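Local coordinates for heat-inducible transcription repressor hrcA homolog (Thermotoga maritima, PDB 1STZ), which probably acts as a DNA-binding transcriptional repressor that keeps class I heat-shock genes, the grpE-dnaK-dnaJ and groELS operons, switched off, at residues A123-A128 with L232-E237; G133-E138 with V304-S309. All blocks are in the same frame, centred on the assembly; numbering follows the deposited sequence.

Interaction 1: A123-A128 with L232-E237; sequences AGNLLA and LDAGLE
Gly124, Asn125 and Ala128 lie along one side of a helix that runs 29° off the direction of strand 232-234, the two short axes coming within 7.8 Å of each other, and no hydrogen bond crosses between them. With so little side chain in the way, the backbones sit close, Ala128 CA and Gly235 CA being 5.1 Å apart. Ala234 is at the centre. Its methyl points at the helix and lies over the flat face of the Asn125 amide, nearest its oxygen, with Ala234 CB 3.5 Å from Asn125 OD1, while Gly124 O lies on another side of the same methyl. Asn125 folds its amide back beside its own backbone N (chi1 -76°), which brings the oxygen over to the strand and lets ND2 hydrogen-bond to Phe121 O, one turn earlier in the helix. The contact with Ala234 therefore meets an amide that is already held at its other end. Further along, Ala128 CB rests 3.8 Å from Gly235 CA and touches Ala234 O as well. Both glycines are places where a beta carbon would not fit: at Gly124 it would run into Leu232 CD2, and at Gly235 into Ala128 CB. Gly235 also has a positive phi of 82°, at which a beta carbon would press on the preceding carbonyl oxygen, and it is the N-cap residue of helix 236-241. At the other end, Leu232 reaches toward the helix with CD2 4.4 Å from Gly124 CA and also packs against Glu117 and Phe121. Helix 116-131 thus packs against one face of the five-stranded antiparallel sheet near its edge strand, 231-234: Leu127 and Ala128 touch Val135 on the next strand in, 134-138, and on its flank Ala123 and Leu127 pack against helix 314-334.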
# COMPACT_ATOMS: atom_id res chain seq x y z
N ALA A 123 -2.66 11.30 4.56
CA ALA A 123 -3.41 10.93 5.76
C ALA A 123 -4.92 11.04 5.53
O ALA A 123 -5.64 10.11 5.85
CB ALA A 123 -2.97 11.78 6.97
N GLY A 124 -5.38 12.14 4.96
CA GLY A 124 -6.81 12.38 4.80
C GLY A 124 -7.42 11.37 3.85
O GLY A 124 -8.50 10.80 4.10
N ASN A 125 -6.68 11.08 2.78
CA ASN A 125 -7.14 10.16 1.78
C ASN A 125 -7.15 8.70 2.24
O ASN A 125 -8.08 7.96 1.88
CB ASN A 125 -6.39 10.38 0.48
CG ASN A 125 -6.89 11.63 -0.26
OD1 ASN A 125 -7.97 11.62 -0.85
ND2 ASN A 125 -6.14 12.73 -0.17
N LEU A 126 -6.16 8.28 3.03
CA LEU A 126 -6.15 6.91 3.53
C LEU A 126 -7.28 6.73 4.57
O LEU A 126 -7.97 5.71 4.58
CB LEU A 126 -4.81 6.55 4.15
CG LEU A 126 -4.71 5.10 4.64
CD1 LEU A 126 -4.81 4.12 3.49
CD2 LEU A 126 -3.39 4.85 5.37
N LEU A 127 -7.43 7.72 5.44
CA LEU A 127 -8.47 7.73 6.45
C LEU A 127 -9.87 7.66 5.81
O LEU A 127 -10.70 6.87 6.23
CB LEU A 127 -8.35 9.00 7.31
CG LEU A 127 -8.73 9.05 8.79
CD1 LEU A 127 -9.12 10.46 9.24
CD2 LEU A 127 -9.74 8.08 9.23
N ALA A 128 -10.13 8.51 4.82
CA ALA A 128 -11.41 8.52 4.09
C ALA A 128 -11.67 7.19 3.40
O ALA A 128 -12.78 6.65 3.48
CB ALA A 128 -11.41 9.64 3.04
N LEU A 232 -8.18 20.73 4.47
CA LEU A 232 -8.09 19.75 3.38
C LEU A 232 -9.21 18.73 3.54
O LEU A 232 -9.33 18.12 4.61
CB LEU A 232 -6.76 18.99 3.48
CG LEU A 232 -6.59 17.81 2.51
CD1 LEU A 232 -5.14 17.70 2.05
CD2 LEU A 232 -7.04 16.46 3.12
N ASP A 233 -10.02 18.53 2.51
CA ASP A 233 -11.10 17.55 2.56
C ASP A 233 -10.84 16.36 1.64
O ASP A 233 -10.14 16.47 0.65
CB ASP A 233 -12.45 18.21 2.22
CG ASP A 233 -12.49 18.77 0.84
OD1 ASP A 233 -11.82 19.81 0.59
OD2 ASP A 233 -13.15 18.26 -0.09
N ALA A 234 -11.41 15.22 1.98
CA ALA A 234 -11.31 14.03 1.12
C ALA A 234 -12.46 13.08 1.41
O ALA A 234 -12.99 13.08 2.51
CB ALA A 234 -9.98 13.33 1.38
N GLY A 235 -12.83 12.25 0.44
CA GLY A 235 -13.88 11.26 0.63
C GLY A 235 -15.33 11.72 0.47
O GLY A 235 -16.27 11.02 0.90
N LEU A 236 -15.57 12.86 -0.15
CA LEU A 236 -16.96 13.29 -0.40
C LEU A 236 -17.77 12.21 -1.13
O LEU A 236 -18.95 11.98 -0.83
CB LEU A 236 -17.00 14.60 -1.17
CG LEU A 236 -18.40 15.07 -1.61
CD1 LEU A 236 -19.35 15.17 -0.42
CD2 LEU A 236 -18.25 16.41 -2.35
N GLU A 237 -17.10 11.54 -2.05
CA GLU A 237 -17.63 10.43 -2.82
C GLU A 237 -18.17 9.28 -1.96
O GLU A 237 -19.17 8.66 -2.33
CB GLU A 237 -16.54 9.91 -3.76
CG GLU A 237 -16.92 8.72 -4.60
CD GLU A 237 -15.95 8.50 -5.74
OE1 GLU A 237 -14.72 8.75 -5.55
OE2 GLU A 237 -16.41 8.07 -6.83

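Interaction 2: G133-E138 with V304-S309; sequences GYVLIE and VYLFTS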
# COMPACT_ATOMS: atom_id res chain seq x y z
N GLY A 133 -15.61 7.39 4.79
CA GLY A 133 -16.08 8.65 5.34
C GLY A 133 -15.61 9.89 4.60
O GLY A 133 -14.95 9.82 3.55
N TYR A 134 -15.98 11.03 5.15
CA TYR A 134 -15.57 12.35 4.69
C TYR A 134 -14.65 12.92 5.75
O TYR A 134 -15.04 13.03 6.89
CB TYR A 134 -16.79 13.26 4.58
CG TYR A 134 -16.53 14.67 4.07
CD1 TYR A 134 -16.80 15.78 4.85
CD2 TYR A 134 -16.07 14.89 2.79
CE1 TYR A 134 -16.60 17.09 4.36
CE2 TYR A 134 -15.86 16.18 2.30
CZ TYR A 134 -16.13 17.27 3.10
OH TYR A 134 -15.92 18.55 2.62
N VAL A 135 -13.45 13.30 5.34
CA VAL A 135 -12.43 13.82 6.24
C VAL A 135 -12.12 15.30 6.02
O VAL A 135 -11.99 15.75 4.89
CB VAL A 135 -11.14 13.00 6.10
CG1 VAL A 135 -9.99 13.61 6.91
CG2 VAL A 135 -11.40 11.58 6.51
N LEU A 136 -12.06 16.05 7.12
CA LEU A 136 -11.49 17.40 7.13
C LEU A 136 -10.27 17.38 8.02
O LEU A 136 -10.35 16.91 9.15
CB LEU A 136 -12.48 18.42 7.67
CG LEU A 136 -13.77 18.65 6.90
CD1 LEU A 136 -14.55 19.73 7.61
CD2 LEU A 136 -13.56 19.02 5.43
N ILE A 137 -9.14 17.85 7.51
CA ILE A 137 -7.94 18.09 8.31
C ILE A 137 -7.63 19.58 8.29
O ILE A 137 -7.40 20.15 7.23
CB ILE A 137 -6.74 17.32 7.76
CG1 ILE A 137 -7.05 15.82 7.70
CG2 ILE A 137 -5.50 17.57 8.63
CD1 ILE A 137 -5.89 14.96 7.29
N GLU A 138 -7.61 20.19 9.47
CA GLU A 138 -7.17 21.56 9.63
C GLU A 138 -5.65 21.67 9.35
O GLU A 138 -4.85 21.04 10.04
CB GLU A 138 -7.51 22.02 11.04
CG GLU A 138 -7.53 23.52 11.22
CD GLU A 138 -7.87 23.95 12.63
OE1 GLU A 138 -7.69 23.15 13.59
OE2 GLU A 138 -8.29 25.11 12.80
N VAL A 304 -8.61 17.19 13.32
CA VAL A 304 -9.04 16.26 12.29
C VAL A 304 -10.46 15.80 12.58
O VAL A 304 -10.80 15.51 13.72
CB VAL A 304 -8.13 15.02 12.26
CG1 VAL A 304 -8.53 14.07 11.14
CG2 VAL A 304 -6.67 15.43 12.11
N TYR A 305 -11.28 15.73 11.54
CA TYR A 305 -12.68 15.31 11.63
C TYR A 305 -12.97 14.22 10.60
O TYR A 305 -12.60 14.36 9.44
CB TYR A 305 -13.61 16.49 11.36
CG TYR A 305 -13.38 17.65 12.28
CD1 TYR A 305 -12.43 18.61 11.99
CD2 TYR A 305 -14.13 17.80 13.44
CE1 TYR A 305 -12.22 19.69 12.83
CE2 TYR A 305 -13.92 18.87 14.28
CZ TYR A 305 -12.97 19.81 13.97
OH TYR A 305 -12.78 20.90 14.80
N LEU A 306 -13.60 13.14 11.06
CA LEU A 306 -14.14 12.09 10.20
C LEU A 306 -15.67 12.04 10.36
O LEU A 306 -16.19 11.73 11.43
CB LEU A 306 -13.58 10.75 10.67
CG LEU A 306 -13.53 9.51 9.77
CD1 LEU A 306 -13.95 8.29 10.53
CD2 LEU A 306 -14.25 9.62 8.45
N PHE A 307 -16.38 12.29 9.28
CA PHE A 307 -17.83 12.22 9.26
C PHE A 307 -18.24 10.99 8.47
O PHE A 307 -17.76 10.77 7.37
CB PHE A 307 -18.42 13.45 8.58
CG PHE A 307 -18.19 14.72 9.32
CD1 PHE A 307 -17.11 15.53 9.01
CD2 PHE A 307 -19.08 15.15 10.29
CE1 PHE A 307 -16.90 16.74 9.68
CE2 PHE A 307 -18.87 16.33 10.96
CZ PHE A 307 -17.77 17.13 10.66
N THR A 308 -19.12 10.18 9.05
CA THR A 308 -19.73 9.06 8.35
C THR A 308 -21.19 9.06 8.68
O THR A 308 -21.63 9.78 9.57
CB THR A 308 -19.13 7.71 8.83
OG1 THR A 308 -19.31 7.56 10.24
CG2 THR A 308 -17.61 7.66 8.63
N SER A 309 -21.96 8.23 8.01
CA SER A 309 -23.22 7.79 8.59
C SER A 309 -22.99 7.24 10.00
O SER A 309 -21.95 6.64 10.29
CB SER A 309 -23.86 6.71 7.74
OG SER A 309 -25.02 6.24 8.38
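Gly133 is the hollow into which two bumps of the opposite strand fit: Leu306 CD2 comes to 3.7 Å from Gly133 CA, and Thr308 CG2 to 3.8 Å from the same atom. A beta carbon at Gly133 would clash with both. From there the strands run antiparallel, joined by paired backbone hydrogen bonds between Tyr134 and Phe307 and between Leu136 and Tyr305; Phe307 N to Tyr134 O, at 2.8 Å, is almost perfectly straight (179°). On the face carrying Val135, Ile137, Val304 and Leu306, the branched side chains pack against one another in cross-strand pairs. Leu306 CD2 sits between Gly133 and Val135, 4.0 Å from Val135 CG2, its side chain slanting across the valine. Val304 turns CG1 anti to its own N (chi1 -177°), and this methyl lies alongside Ile137, 4.1 Å from Ile137 CG1, with Val135 CG1 a little further off. On the other face Phe307 turns one side of its ring toward both Tyr134 and Leu136. The Phe307 and Tyr134 side chains run alongside each other in the same direction, with Phe307 CD1 4.2 Å from Tyr134 CD1, near the plane of the tyrosine ring at its edge, while Leu136 CD1 meets Phe307 CE1 obliquely. Tyr305 packs CB to CB with Leu136 and sends its hydroxyl off to Leu263 O. Thr308 OG1 bonds to Ser309 O; putting an alanine in place of this threonine would probably open a gap beside Gly133 and leave Ser309 O without its hydroxyl partner. Phe321 and Leu325 of helix 314-334 cover the valine-leucine face, and Val257 packs on the aromatic one. This is a regular antiparallel pair at the middle of a sheet with strand order 2-1-5-4-3, consistent with the GAF-like fold to which the C-terminal domain of HrcA is related.

Strand 134-138 is common to both contacts: in interaction 2 it pairs with 304-309, and along its other edge it hydrogen-bonds to 232-234, with Ala234 O 2.9 Å from Val135 N and Leu232 O equally near Ile137 N. Interaction 1 adds helix 116-131, which leads directly into that strand, so both contacts build one sheet and its helical cover. Both are largely buried, but interaction 1 lies at the sheet's margin, with Asn125 and Gly235 partly exposed, and relies on small residues and close backbones. Interaction 2, in the interior, buries more than twice the surface and combines backbone hydrogen bonds with bulky aliphatic and aromatic side chains.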